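Local coordinates for protein PLP-Dependent L-Arginine Hydroxylase MppP (Streptomyces wadayamensis, PDB 6C92) that uses pyridoxal 5'-phosphate to hydroxylate L-arginine, on the scaffold of the pyridoxal-phosphate-dependent aminotransferase family, at residues A[10-15]-A[113-118]; A[155-160]-A[187-192]; A[332-337]-A[350-355]. All blocks are in the same frame, centred on the assembly; numbering follows the deposited sequence.

Contact 1. Residues A[10-15]-A[113-118]. With EQJ ((E)-N~2~-({3-hydroxy-2-methyl-5-[(phosphonooxy)methyl]pyridin-4-yl}methylidene)-L-arginine), chain E.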
loop_
_atom_site.group_PDB
_atom_site.type_symbol
_atom_site.label_atom_id
_atom_site.label_comp_id
_atom_site.label_asym_id
_atom_site.label_seq_id
_atom_site.Cartn_x
_atom_site.Cartn_y
_atom_site.Cartn_z
ATOM N N ASN A 10 -4.921 -0.184 -19.103
ATOM C CA ASN A 10 -3.791 0.681 -18.801
ATOM C C ASN A 10 -2.541 -0.169 -19.006
ATOM O O ASN A 10 -2.634 -1.352 -19.352
ATOM C CB ASN A 10 -3.898 1.237 -17.380
ATOM C CG ASN A 10 -4.125 0.142 -16.360
ATOM O OD1 ASN A 10 -3.620 -0.967 -16.528
ATOM N ND2 ASN A 10 -4.900 0.437 -15.307
ATOM N N LEU A 11 -1.369 0.429 -18.782
ATOM C CA LEU A 11 -0.127 -0.323 -18.972
ATOM C C LEU A 11 -0.026 -1.472 -17.988
ATOM O O LEU A 11 0.491 -2.545 -18.327
ATOM C CB LEU A 11 1.085 0.588 -18.824
ATOM C CG LEU A 11 1.217 1.604 -19.950
ATOM C CD1 LEU A 11 2.248 2.665 -19.552
ATOM C CD2 LEU A 11 1.567 0.883 -21.285
ATOM N N THR A 12 -0.500 -1.262 -16.752
ATOM C CA THR A 12 -0.422 -2.331 -15.760
ATOM C C THR A 12 -1.155 -3.578 -16.250
ATOM O O THR A 12 -0.691 -4.705 -16.040
ATOM C CB THR A 12 -0.979 -1.843 -14.419
ATOM O OG1 THR A 12 -0.243 -0.680 -14.002
ATOM C CG2 THR A 12 -0.845 -2.942 -13.331
ATOM N N GLN A 13 -2.272 -3.404 -16.963
ATOM C CA GLN A 13 -2.997 -4.579 -17.443
ATOM C C GLN A 13 -2.221 -5.307 -18.536
ATOM O O GLN A 13 -2.282 -6.542 -18.606
ATOM C CB GLN A 13 -4.403 -4.187 -17.912
ATOM C CG GLN A 13 -5.308 -3.850 -16.715
ATOM C CD GLN A 13 -6.719 -3.510 -17.087
ATOM O OE1 GLN A 13 -7.151 -3.757 -18.209
ATOM N NE2 GLN A 13 -7.459 -2.939 -16.135
ATOM N N TRP A 14 -1.462 -4.585 -19.370
ATOM C CA TRP A 14 -0.515 -5.261 -20.260
ATOM C C TRP A 14 0.542 -6.009 -19.456
ATOM O O TRP A 14 0.987 -7.093 -19.853
ATOM C CB TRP A 14 0.183 -4.266 -21.195
ATOM C CG TRP A 14 -0.675 -3.612 -22.224
ATOM C CD1 TRP A 14 -1.284 -2.395 -22.128
ATOM C CD2 TRP A 14 -0.992 -4.121 -23.525
ATOM N NE1 TRP A 14 -1.971 -2.114 -23.293
ATOM C CE2 TRP A 14 -1.808 -3.160 -24.164
ATOM C CE3 TRP A 14 -0.667 -5.295 -24.212
ATOM C CZ2 TRP A 14 -2.304 -3.343 -25.452
ATOM C CZ3 TRP A 14 -1.161 -5.472 -25.495
ATOM C CH2 TRP A 14 -1.971 -4.501 -26.099
ATOM N N GLU A 15 0.970 -5.432 -18.324
ATOM C CA GLU A 15 2.037 -6.037 -17.529
ATOM C C GLU A 15 1.568 -7.313 -16.834
ATOM O O GLU A 15 2.377 -8.229 -16.629
ATOM C CB GLU A 15 2.583 -5.021 -16.520
ATOM C CG GLU A 15 3.386 -3.878 -17.197
ATOM C CD GLU A 15 3.887 -2.807 -16.230
ATOM O OE1 GLU A 15 3.534 -2.851 -15.033
ATOM O OE2 GLU A 15 4.644 -1.913 -16.672
ATOM N N PRO A 113 5.251 12.370 -22.621
ATOM C CA PRO A 113 4.649 11.190 -21.987
ATOM C C PRO A 113 5.143 10.975 -20.561
ATOM O O PRO A 113 6.097 11.625 -20.142
ATOM C CB PRO A 113 5.122 10.043 -22.892
ATOM C CG PRO A 113 6.486 10.462 -23.284
ATOM C CD PRO A 113 6.396 11.983 -23.471
ATOM N N THR A 114 4.491 10.079 -19.827
ATOM C CA THR A 114 5.029 9.590 -18.564
ATOM C C THR A 114 4.301 8.298 -18.229
ATOM O O THR A 114 3.399 7.871 -18.956
ATOM C CB THR A 114 4.906 10.650 -17.457
ATOM O OG1 THR A 114 5.810 10.343 -16.386
ATOM C CG2 THR A 114 3.509 10.741 -16.909
ATOM N N PHE A 115 4.689 7.665 -17.118
ATOM C CA PHE A 115 4.026 6.409 -16.794
ATOM C C PHE A 115 2.532 6.641 -16.558
ATOM O O PHE A 115 2.126 7.587 -15.874
ATOM C CB PHE A 115 4.644 5.714 -15.576
ATOM C CG PHE A 115 3.998 4.366 -15.319
ATOM C CD1 PHE A 115 4.083 3.359 -16.281
ATOM C CD2 PHE A 115 3.232 4.135 -14.186
ATOM C CE1 PHE A 115 3.457 2.134 -16.096
ATOM C CE2 PHE A 115 2.604 2.909 -13.995
ATOM C CZ PHE A 115 2.717 1.909 -14.954
ATOM N N ASP A 116 1.701 5.763 -17.121
ATOM C CA ASP A 116 0.298 6.105 -17.267
ATOM C C ASP A 116 -0.475 6.060 -15.954
ATOM O O ASP A 116 -1.498 6.747 -15.844
ATOM C CB ASP A 116 -0.369 5.220 -18.345
ATOM C CG ASP A 116 -0.623 3.774 -17.897
ATOM O OD1 ASP A 116 0.060 3.274 -16.989
ATOM O OD2 ASP A 116 -1.526 3.136 -18.490
ATOM N N ASN A 117 -0.018 5.322 -14.929
ATOM C CA ASN A 117 -0.831 5.334 -13.715
ATOM C C ASN A 117 -0.728 6.668 -12.982
ATOM O O ASN A 117 -1.597 6.976 -12.165
ATOM C CB ASN A 117 -0.479 4.145 -12.802
ATOM C CG ASN A 117 0.568 4.477 -11.762
ATOM O OD1 ASN A 117 1.481 5.262 -12.010
ATOM N ND2 ASN A 117 0.457 3.848 -10.588
ATOM N N ILE A 118 0.272 7.503 -13.287
ATOM C CA ILE A 118 0.267 8.862 -12.735
ATOM C C ILE A 118 -0.941 9.624 -13.266
ATOM O O ILE A 118 -1.725 10.214 -12.505
ATOM C CB ILE A 118 1.589 9.583 -13.057
ATOM C CG1 ILE A 118 2.751 8.813 -12.405
ATOM C CG2 ILE A 118 1.531 11.020 -12.564
ATOM C CD1 ILE A 118 4.145 9.311 -12.778
HETATM C C01 EQJ E . 7.652 7.007 -12.621
HETATM C C02 EQJ E . 6.933 5.947 -11.791
HETATM C C04 EQJ E . 5.761 5.468 -9.819
HETATM C C05 EQJ E . 5.607 4.150 -10.213
HETATM C C06 EQJ E . 4.828 3.148 -9.294
HETATM C C12 EQJ E . 6.116 3.705 -11.468
HETATM C C13 EQJ E . 5.960 2.232 -11.873
HETATM C C15 EQJ E . 6.728 0.316 -13.281
HETATM C C16 EQJ E . 5.601 -0.570 -12.666
HETATM C C17 EQJ E . 4.116 -0.212 -12.913
HETATM C C18 EQJ E . 3.251 -1.147 -12.029
HETATM C C20 EQJ E . 1.160 0.054 -11.106
HETATM C C23 EQJ E . 6.792 0.238 -14.810
HETATM C C26 EQJ E . 6.809 4.630 -12.252
HETATM N N03 EQJ E . 6.423 6.326 -10.624
HETATM N N14 EQJ E . 6.707 1.721 -12.831
HETATM N N19 EQJ E . 1.824 -0.799 -12.115
HETATM N N21 EQJ E . 1.978 0.545 -10.050
HETATM N N22 EQJ E . -0.121 0.370 -11.179
HETATM O O07 EQJ E . 5.704 2.112 -8.905
HETATM O O09 EQJ E . 4.408 -0.108 -8.976
HETATM O O10 EQJ E . 6.154 0.289 -7.193
HETATM O O11 EQJ E . 3.966 1.480 -7.188
HETATM O O24 EQJ E . 7.197 1.212 -15.454
HETATM O O25 EQJ E . 6.475 -0.799 -15.438
HETATM O O27 EQJ E . 7.342 4.259 -13.463
HETATM P P08 EQJ E . 5.031 0.864 -8.051
HETATM O O HOH W 1 -1.226 1.346 -15.525
#
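L11, in the opening turn of helix 11-16, faces D116 of the segment 113-118 with CA atoms 6.7 Å apart, and its backbone N donates to the D116 side chain. The bond from L11 N to D116 OD2 is short (2.7 Å) and fairly straight, entering on the syn side of the carboxylate, somewhat out of its plane. D116 carries CG between its own backbone N and carbonyl carbon (chi1 74°), which turns the acid toward the helix start; there N10 caps the helix by accepting from Q13 N at OD1. The other oxygen, D116 OD1, accepts from a water that in turn accepts from T12 N, so two backbone N-H groups of the first turn reach one carboxylate, L11 directly and T12 through the water. The L11 side chain crosses the carboxylate at a slant, and its CD1 also packs 3.7 Å from F115 CE1.

The F115 ring lies between D116 OD1 on one face and C13 of the arginine aldimine EQJ on the other, each displaced toward the rim. Its CG stands anti to the backbone N (chi1 -176°), carrying CZ to 3.3 Å from C17 of the substrate chain, while T12 OG1 sits at the ring edge. Replacing F115 with alanine would probably open a gap between D116 and the aldimine and let the substrate methylenes shift. T12 OG1 accepts from N19 of EQJ (2.8 Å) and more weakly from N22, and E15 OE2 lies 2.5 Å from carboxylate oxygen O25. D116 is a magnesium ligand in a crystal structure of this protein. The helix closes over the arginine part of the adduct, while an aromatic side chain against the cofactor imine is as in other aminotransferase-like active sites.

Contact 2. Residues A[155-160]-A[187-192]. With EQJ ((E)-N~2~-({3-hydroxy-2-methyl-5-[(phosphonooxy)methyl]pyridin-4-yl}methylidene)-L-arginine), chain E.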
loop_
_atom_site.group_PDB
_atom_site.type_symbol
_atom_site.label_atom_id
_atom_site.label_comp_id
_atom_site.label_asym_id
_atom_site.label_seq_id
_atom_site.Cartn_x
_atom_site.Cartn_y
_atom_site.Cartn_z
ATOM N N VAL A 155 6.114 16.631 -12.549
ATOM C CA VAL A 155 7.217 16.185 -13.407
ATOM C C VAL A 155 7.817 14.889 -12.864
ATOM O O VAL A 155 8.240 14.820 -11.707
ATOM C CB VAL A 155 8.313 17.257 -13.524
ATOM C CG1 VAL A 155 9.459 16.726 -14.376
ATOM C CG2 VAL A 155 7.736 18.559 -14.092
ATOM N N THR A 156 7.914 13.887 -13.728
ATOM C CA THR A 156 8.628 12.654 -13.428
ATOM C C THR A 156 10.068 12.847 -13.878
ATOM O O THR A 156 10.311 13.171 -15.046
ATOM C CB THR A 156 7.968 11.486 -14.161
ATOM O OG1 THR A 156 6.545 11.507 -13.907
ATOM C CG2 THR A 156 8.585 10.147 -13.736
ATOM N N THR A 157 11.016 12.730 -12.958
ATOM C CA THR A 157 12.419 12.925 -13.347
ATOM C C THR A 157 13.346 12.060 -12.520
ATOM O O THR A 157 13.291 12.124 -11.294
ATOM C CB THR A 157 12.867 14.410 -13.218
ATOM O OG1 THR A 157 14.275 14.499 -13.503
ATOM C CG2 THR A 157 12.598 14.984 -11.814
ATOM N N PRO A 158 14.184 11.216 -13.172
ATOM C CA PRO A 158 14.248 10.897 -14.602
ATOM C C PRO A 158 12.897 10.421 -15.097
ATOM O O PRO A 158 12.199 9.727 -14.377
ATOM C CB PRO A 158 15.300 9.768 -14.675
ATOM C CG PRO A 158 16.150 9.939 -13.489
ATOM C CD PRO A 158 15.170 10.432 -12.415
ATOM N N ASN A 159 12.487 10.828 -16.289
ATOM C CA ASN A 159 11.172 10.428 -16.748
ATOM C C ASN A 159 11.161 8.956 -17.145
ATOM O O ASN A 159 12.174 8.382 -17.551
ATOM C CB ASN A 159 10.718 11.297 -17.926
ATOM C CG ASN A 159 9.221 11.222 -18.151
ATOM O OD1 ASN A 159 8.469 10.685 -17.328
ATOM N ND2 ASN A 159 8.774 11.760 -19.263
ATOM N N ASN A 160 10.000 8.349 -16.999
ATOM C CA ASN A 160 9.704 7.018 -17.500
ATOM C C ASN A 160 8.622 7.275 -18.532
ATOM O O ASN A 160 7.540 7.698 -18.163
ATOM C CB ASN A 160 9.229 6.104 -16.361
ATOM C CG ASN A 160 8.661 4.763 -16.837
ATOM O OD1 ASN A 160 8.763 4.390 -17.997
ATOM N ND2 ASN A 160 8.037 4.034 -15.907
ATOM N N LEU A 187 7.150 16.279 -7.784
ATOM C CA LEU A 187 8.128 15.485 -8.510
ATOM C C LEU A 187 7.988 14.004 -8.172
ATOM O O LEU A 187 7.856 13.629 -6.997
ATOM C CB LEU A 187 9.554 15.923 -8.170
ATOM C CG LEU A 187 9.956 17.399 -8.279
ATOM C CD1 LEU A 187 11.412 17.496 -7.910
ATOM C CD2 LEU A 187 9.728 17.942 -9.690
ATOM N N ASP A 188 8.055 13.169 -9.204
ATOM C CA ASP A 188 8.209 11.717 -9.055
ATOM C C ASP A 188 9.643 11.368 -9.458
ATOM O O ASP A 188 10.016 11.498 -10.633
ATOM C CB ASP A 188 7.170 10.988 -9.901
ATOM C CG ASP A 188 7.312 9.461 -9.836
ATOM O OD1 ASP A 188 8.445 8.939 -9.725
ATOM O OD2 ASP A 188 6.280 8.776 -9.933
ATOM N N THR A 189 10.447 10.940 -8.477
ATOM C CA THR A 189 11.883 10.702 -8.639
ATOM C C THR A 189 12.225 9.229 -8.429
ATOM O O THR A 189 13.346 8.860 -8.044
ATOM C CB THR A 189 12.669 11.607 -7.701
ATOM O OG1 THR A 189 12.312 11.324 -6.336
ATOM C CG2 THR A 189 12.333 13.036 -8.010
ATOM N N SER A 190 11.249 8.392 -8.753
ATOM C CA SER A 190 11.370 6.941 -8.685
ATOM C C SER A 190 12.613 6.383 -9.390
ATOM O O SER A 190 13.219 5.419 -8.907
ATOM C CB SER A 190 10.095 6.344 -9.279
ATOM O OG SER A 190 10.290 4.972 -9.511
ATOM N N PHE A 191 13.011 6.946 -10.532
ATOM C CA PHE A 191 14.190 6.469 -11.247
ATOM C C PHE A 191 15.482 7.209 -10.879
ATOM O O PHE A 191 16.500 7.050 -11.571
ATOM C CB PHE A 191 13.947 6.545 -12.752
ATOM C CG PHE A 191 12.990 5.500 -13.223
ATOM C CD1 PHE A 191 11.616 5.675 -13.067
ATOM C CD2 PHE A 191 13.451 4.312 -13.738
ATOM C CE1 PHE A 191 10.728 4.687 -13.467
ATOM C CE2 PHE A 191 12.578 3.328 -14.148
ATOM C CZ PHE A 191 11.221 3.503 -14.008
ATOM N N ARG A 192 15.485 7.965 -9.785
ATOM C CA ARG A 192 16.649 8.775 -9.429
ATOM C C ARG A 192 17.945 7.962 -9.377
ATOM O O ARG A 192 18.994 8.416 -9.857
ATOM C CB ARG A 192 16.412 9.444 -8.076
ATOM C CG ARG A 192 17.505 10.410 -7.688
ATOM C CD ARG A 192 17.367 10.783 -6.226
ATOM N NE ARG A 192 16.181 11.567 -5.868
ATOM C CZ ARG A 192 16.023 12.865 -6.097
ATOM N NH1 ARG A 192 16.912 13.557 -6.809
ATOM N NH2 ARG A 192 14.951 13.490 -5.609
HETATM C C01 EQJ E . 7.652 7.007 -12.621
HETATM C C02 EQJ E . 6.933 5.947 -11.791
HETATM C C04 EQJ E . 5.761 5.468 -9.819
HETATM C C05 EQJ E . 5.607 4.150 -10.213
HETATM C C06 EQJ E . 4.828 3.148 -9.294
HETATM C C12 EQJ E . 6.116 3.705 -11.468
HETATM C C13 EQJ E . 5.960 2.232 -11.873
HETATM C C15 EQJ E . 6.728 0.316 -13.281
HETATM C C16 EQJ E . 5.601 -0.570 -12.666
HETATM C C17 EQJ E . 4.116 -0.212 -12.913
HETATM C C18 EQJ E . 3.251 -1.147 -12.029
HETATM C C20 EQJ E . 1.160 0.054 -11.106
HETATM C C23 EQJ E . 6.792 0.238 -14.810
HETATM C C26 EQJ E . 6.809 4.630 -12.252
HETATM N N03 EQJ E . 6.423 6.326 -10.624
HETATM N N14 EQJ E . 6.707 1.721 -12.831
HETATM N N19 EQJ E . 1.824 -0.799 -12.115
HETATM N N21 EQJ E . 1.978 0.545 -10.050
HETATM N N22 EQJ E . -0.121 0.370 -11.179
HETATM O O07 EQJ E . 5.704 2.112 -8.905
HETATM O O09 EQJ E . 4.408 -0.108 -8.976
HETATM O O10 EQJ E . 6.154 0.289 -7.193
HETATM O O11 EQJ E . 3.966 1.480 -7.188
HETATM O O24 EQJ E . 7.197 1.212 -15.454
HETATM O O25 EQJ E . 6.475 -0.799 -15.438
HETATM O O27 EQJ E . 7.342 4.259 -13.463
HETATM P P08 EQJ E . 5.031 0.864 -8.051
HETATM O O HOH W 2 11.605 9.142 -11.819
#
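D188 is bound to the segment 155-160 through both backbone groups: its N donates to V155 O (3.0 Å), and its O accepts from T157 N (2.8 Å). These parallel-sheet bonds set the D188 side chain beside that of T156, pointing the same way toward the cofactor. With CG anti to the backbone N (chi1 178°), the carboxylate is carried out to the pyridine, where OD2 comes to 2.5 Å from N03 of EQJ, while OD1 accepts from S190 N in an Asx turn that fixes the rotation of the acid. Beyond the strand ends, N160 ND2 spans two oxygens of the adduct, donating to the ring oxygen O27 (2.6 Å) and to the substrate carboxylate O24 (3.0 Å); N160 OD1 accepts from R352.

F191 crosses N160, its CE1 3.6 Å from N160 CB, the ring and amide planes 65° apart, and presents its edge to O27. After a cis peptide bond, P158 packs its CB against F191 CB and its CG against the F191 carbonyl, and a water donates to P158 O and D188 O while accepting from F191 N. T156 CG2 packs 3.5 Å from the ring methyl C01. On the reverse side of the sheet V155 meets L187.

An acid at the pyridine nitrogen, as in fold-type I enzymes, would be expected to favour a protonated, electron-withdrawing ring, with N160 probably holding the ring oxygen and the substrate carboxylate in fixed relation.

Contact 3. Residues A[332-337]-A[350-355]. With EQJ ((E)-N~2~-({3-hydroxy-2-methyl-5-[(phosphonooxy)methyl]pyridin-4-yl}methylidene)-L-arginine), chain E.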
loop_
_atom_site.group_PDB
_atom_site.type_symbol
_atom_site.label_atom_id
_atom_site.label_comp_id
_atom_site.label_asym_id
_atom_site.label_seq_id
_atom_site.Cartn_x
_atom_site.Cartn_y
_atom_site.Cartn_z
ATOM N N PHE A 332 7.141 -10.804 -23.862
ATOM C CA PHE A 332 6.214 -9.754 -23.441
ATOM C C PHE A 332 6.967 -8.453 -23.195
ATOM O O PHE A 332 7.683 -8.322 -22.195
ATOM C CB PHE A 332 5.446 -10.181 -22.195
ATOM C CG PHE A 332 4.594 -11.391 -22.420
ATOM C CD1 PHE A 332 5.131 -12.662 -22.277
ATOM C CD2 PHE A 332 3.269 -11.262 -22.810
ATOM C CE1 PHE A 332 4.362 -13.776 -22.505
ATOM C CE2 PHE A 332 2.494 -12.379 -23.040
ATOM C CZ PHE A 332 3.043 -13.640 -22.885
ATOM N N ALA A 333 6.811 -7.500 -24.114
ATOM C CA ALA A 333 7.256 -6.127 -23.944
ATOM C C ALA A 333 6.035 -5.234 -23.671
ATOM O O ALA A 333 5.018 -5.714 -23.139
ATOM C CB ALA A 333 8.059 -5.714 -25.173
ATOM N N LEU A 334 6.123 -3.957 -24.034
ATOM C CA LEU A 334 5.040 -3.014 -23.761
ATOM C C LEU A 334 4.876 -2.100 -24.966
ATOM O O LEU A 334 5.862 -1.483 -25.411
ATOM C CB LEU A 334 5.299 -2.159 -22.523
ATOM C CG LEU A 334 4.955 -2.640 -21.119
ATOM C CD1 LEU A 334 5.280 -1.499 -20.133
ATOM C CD2 LEU A 334 3.498 -3.058 -20.993
ATOM N N PRO A 335 3.672 -1.982 -25.516
ATOM C CA PRO A 335 3.432 -0.922 -26.498
ATOM C C PRO A 335 3.415 0.417 -25.783
ATOM O O PRO A 335 2.994 0.520 -24.629
ATOM C CB PRO A 335 2.068 -1.281 -27.092
ATOM C CG PRO A 335 1.395 -2.093 -26.068
ATOM C CD PRO A 335 2.450 -2.734 -25.194
ATOM N N CYS A 336 3.901 1.444 -26.480
ATOM C CA CYS A 336 4.147 2.741 -25.877
ATOM C C CYS A 336 2.944 3.688 -25.921
ATOM O O CYS A 336 2.994 4.753 -25.295
ATOM C CB CYS A 336 5.351 3.383 -26.562
ATOM S SG CYS A 336 6.956 2.933 -25.790
ATOM N N ARG A 337 1.865 3.330 -26.627
ATOM C CA ARG A 337 0.724 4.232 -26.762
ATOM C C ARG A 337 0.325 4.845 -25.429
ATOM O O ARG A 337 0.106 6.056 -25.329
ATOM C CB ARG A 337 -0.470 3.490 -27.358
ATOM C CG ARG A 337 -0.418 3.358 -28.845
ATOM C CD ARG A 337 -1.564 2.513 -29.343
ATOM N NE ARG A 337 -2.851 3.189 -29.192
ATOM C CZ ARG A 337 -3.310 4.126 -30.017
ATOM N NH1 ARG A 337 -2.584 4.519 -31.052
ATOM N NH2 ARG A 337 -4.503 4.676 -29.801
ATOM N N MET A 350 6.381 2.777 -31.171
ATOM C CA MET A 350 7.432 2.385 -30.249
ATOM C C MET A 350 6.932 1.316 -29.305
ATOM O O MET A 350 5.728 1.193 -29.046
ATOM C CB MET A 350 7.926 3.550 -29.420
ATOM C CG MET A 350 8.409 4.675 -30.235
ATOM S SD MET A 350 8.203 6.132 -29.267
ATOM C CE MET A 350 9.840 6.470 -28.987
ATOM N N VAL A 351 7.895 0.554 -28.788
ATOM C CA VAL A 351 7.695 -0.333 -27.650
ATOM C C VAL A 351 8.719 0.020 -26.581
ATOM O O VAL A 351 9.750 0.642 -26.846
ATOM C CB VAL A 351 7.820 -1.829 -28.020
ATOM C CG1 VAL A 351 6.719 -2.223 -28.988
ATOM C CG2 VAL A 351 9.192 -2.132 -28.599
ATOM N N ARG A 352 8.434 -0.412 -25.361
ATOM C CA ARG A 352 9.359 -0.233 -24.260
ATOM C C ARG A 352 9.848 -1.598 -23.817
ATOM O O ARG A 352 9.072 -2.559 -23.788
ATOM C CB ARG A 352 8.697 0.515 -23.094
ATOM C CG ARG A 352 9.715 1.069 -22.097
ATOM C CD ARG A 352 9.088 1.465 -20.771
ATOM N NE ARG A 352 8.695 0.299 -19.966
ATOM C CZ ARG A 352 8.184 0.363 -18.744
ATOM N NH1 ARG A 352 8.007 1.546 -18.161
ATOM N NH2 ARG A 352 7.853 -0.762 -18.091
ATOM N N ILE A 353 11.140 -1.657 -23.465
ATOM C CA ILE A 353 11.845 -2.867 -23.054
ATOM C C ILE A 353 12.408 -2.658 -21.659
ATOM O O ILE A 353 13.044 -1.631 -21.390
ATOM C CB ILE A 353 12.993 -3.201 -24.026
ATOM C CG1 ILE A 353 12.411 -3.634 -25.376
ATOM C CG2 ILE A 353 13.959 -4.257 -23.431
ATOM C CD1 ILE A 353 13.450 -3.709 -26.485
ATOM N N ALA A 354 12.219 -3.644 -20.794
ATOM C CA ALA A 354 12.714 -3.560 -19.429
ATOM C C ALA A 354 14.143 -4.092 -19.373
ATOM O O ALA A 354 14.431 -5.180 -19.882
ATOM C CB ALA A 354 11.801 -4.344 -18.490
ATOM N N LEU A 355 15.033 -3.331 -18.727
ATOM C CA LEU A 355 16.443 -3.686 -18.643
ATOM C C LEU A 355 16.844 -4.289 -17.303
ATOM O O LEU A 355 17.933 -4.865 -17.208
ATOM C CB LEU A 355 17.314 -2.448 -18.874
ATOM C CG LEU A 355 17.803 -2.077 -20.269
ATOM C CD1 LEU A 355 16.898 -2.547 -21.382
ATOM C CD2 LEU A 355 18.005 -0.589 -20.323
HETATM C C01 EQJ E . 7.652 7.007 -12.621
HETATM C C02 EQJ E . 6.933 5.947 -11.791
HETATM C C04 EQJ E . 5.761 5.468 -9.819
HETATM C C05 EQJ E . 5.607 4.150 -10.213
HETATM C C06 EQJ E . 4.828 3.148 -9.294
HETATM C C12 EQJ E . 6.116 3.705 -11.468
HETATM C C13 EQJ E . 5.960 2.232 -11.873
HETATM C C15 EQJ E . 6.728 0.316 -13.281
HETATM C C16 EQJ E . 5.601 -0.570 -12.666
HETATM C C17 EQJ E . 4.116 -0.212 -12.913
HETATM C C18 EQJ E . 3.251 -1.147 -12.029
HETATM C C20 EQJ E . 1.160 0.054 -11.106
HETATM C C23 EQJ E . 6.792 0.238 -14.810
HETATM C C26 EQJ E . 6.809 4.630 -12.252
HETATM N N03 EQJ E . 6.423 6.326 -10.624
HETATM N N14 EQJ E . 6.707 1.721 -12.831
HETATM N N19 EQJ E . 1.824 -0.799 -12.115
HETATM N N21 EQJ E . 1.978 0.545 -10.050
HETATM N N22 EQJ E . -0.121 0.370 -11.179
HETATM O O07 EQJ E . 5.704 2.112 -8.905
HETATM O O09 EQJ E . 4.408 -0.108 -8.976
HETATM O O10 EQJ E . 6.154 0.289 -7.193
HETATM O O11 EQJ E . 3.966 1.480 -7.188
HETATM O O24 EQJ E . 7.197 1.212 -15.454
HETATM O O25 EQJ E . 6.475 -0.799 -15.438
HETATM O O27 EQJ E . 7.342 4.259 -13.463
HETATM P P08 EQJ E . 5.031 0.864 -8.051
HETATM O O HOH W 3 2.393 1.460 -29.224
#
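The L334 CD1 methyl packs over one face of the charged R352 guanidinium, 3.4 Å from R352 NH2, the two side chains running alongside one another. R352 extends from the strand with CG anti to its backbone N (chi1 -164°) and then bends at chi3 (72°), which leads the group across to the substrate. There its edge grips the carboxylate of EQJ with two arms, NH1 to O24 (2.8 Å) and NH2 to O25 (3.0 Å, 171°), the second almost straight. A26 O also accepts from NH2, and with N160 beside NH1 the group is held in rotation.

The backbones form an antiparallel ladder. R352 N donates to L334 O (2.8 Å) in the carbonyl plane, and the return bond, L334 N to R352 O, is weak. P335 and V351 make a non-hydrogen-bonded pair, after which C336 N donates to M350 O from above the carbonyl plane. C336 SG comes to 3.5 Å from V351 C and also touches M350 CB.

An arginine on an inner strand next to the sheet edge, binding the substrate carboxylate through two nitrogens, is the arrangement seen in the small domain of aminotransferases of this family.

How the contacts relate
The three contacts follow one another along the chain, each closing before the next opens, and all border the same arginine aldimine. Contact 2 lies in the seven-stranded mixed sheet, contact 3 at one edge of the four-stranded antiparallel sheet, their centres 18 Å apart. Contact 1, its centre about 15 Å from that of the former and 11 Å from that of the latter, brings in helix 11-16. Its T114 and P113 hydrogen-bond to T156 and N159 of contact 2, while W14 and E15 pack on L334 of contact 3. Contacts 2 and 3 touch each other through a single polar link. The N-terminal helix and both sheets thus contribute to one pocket, to which S248 of the other subunit also adds.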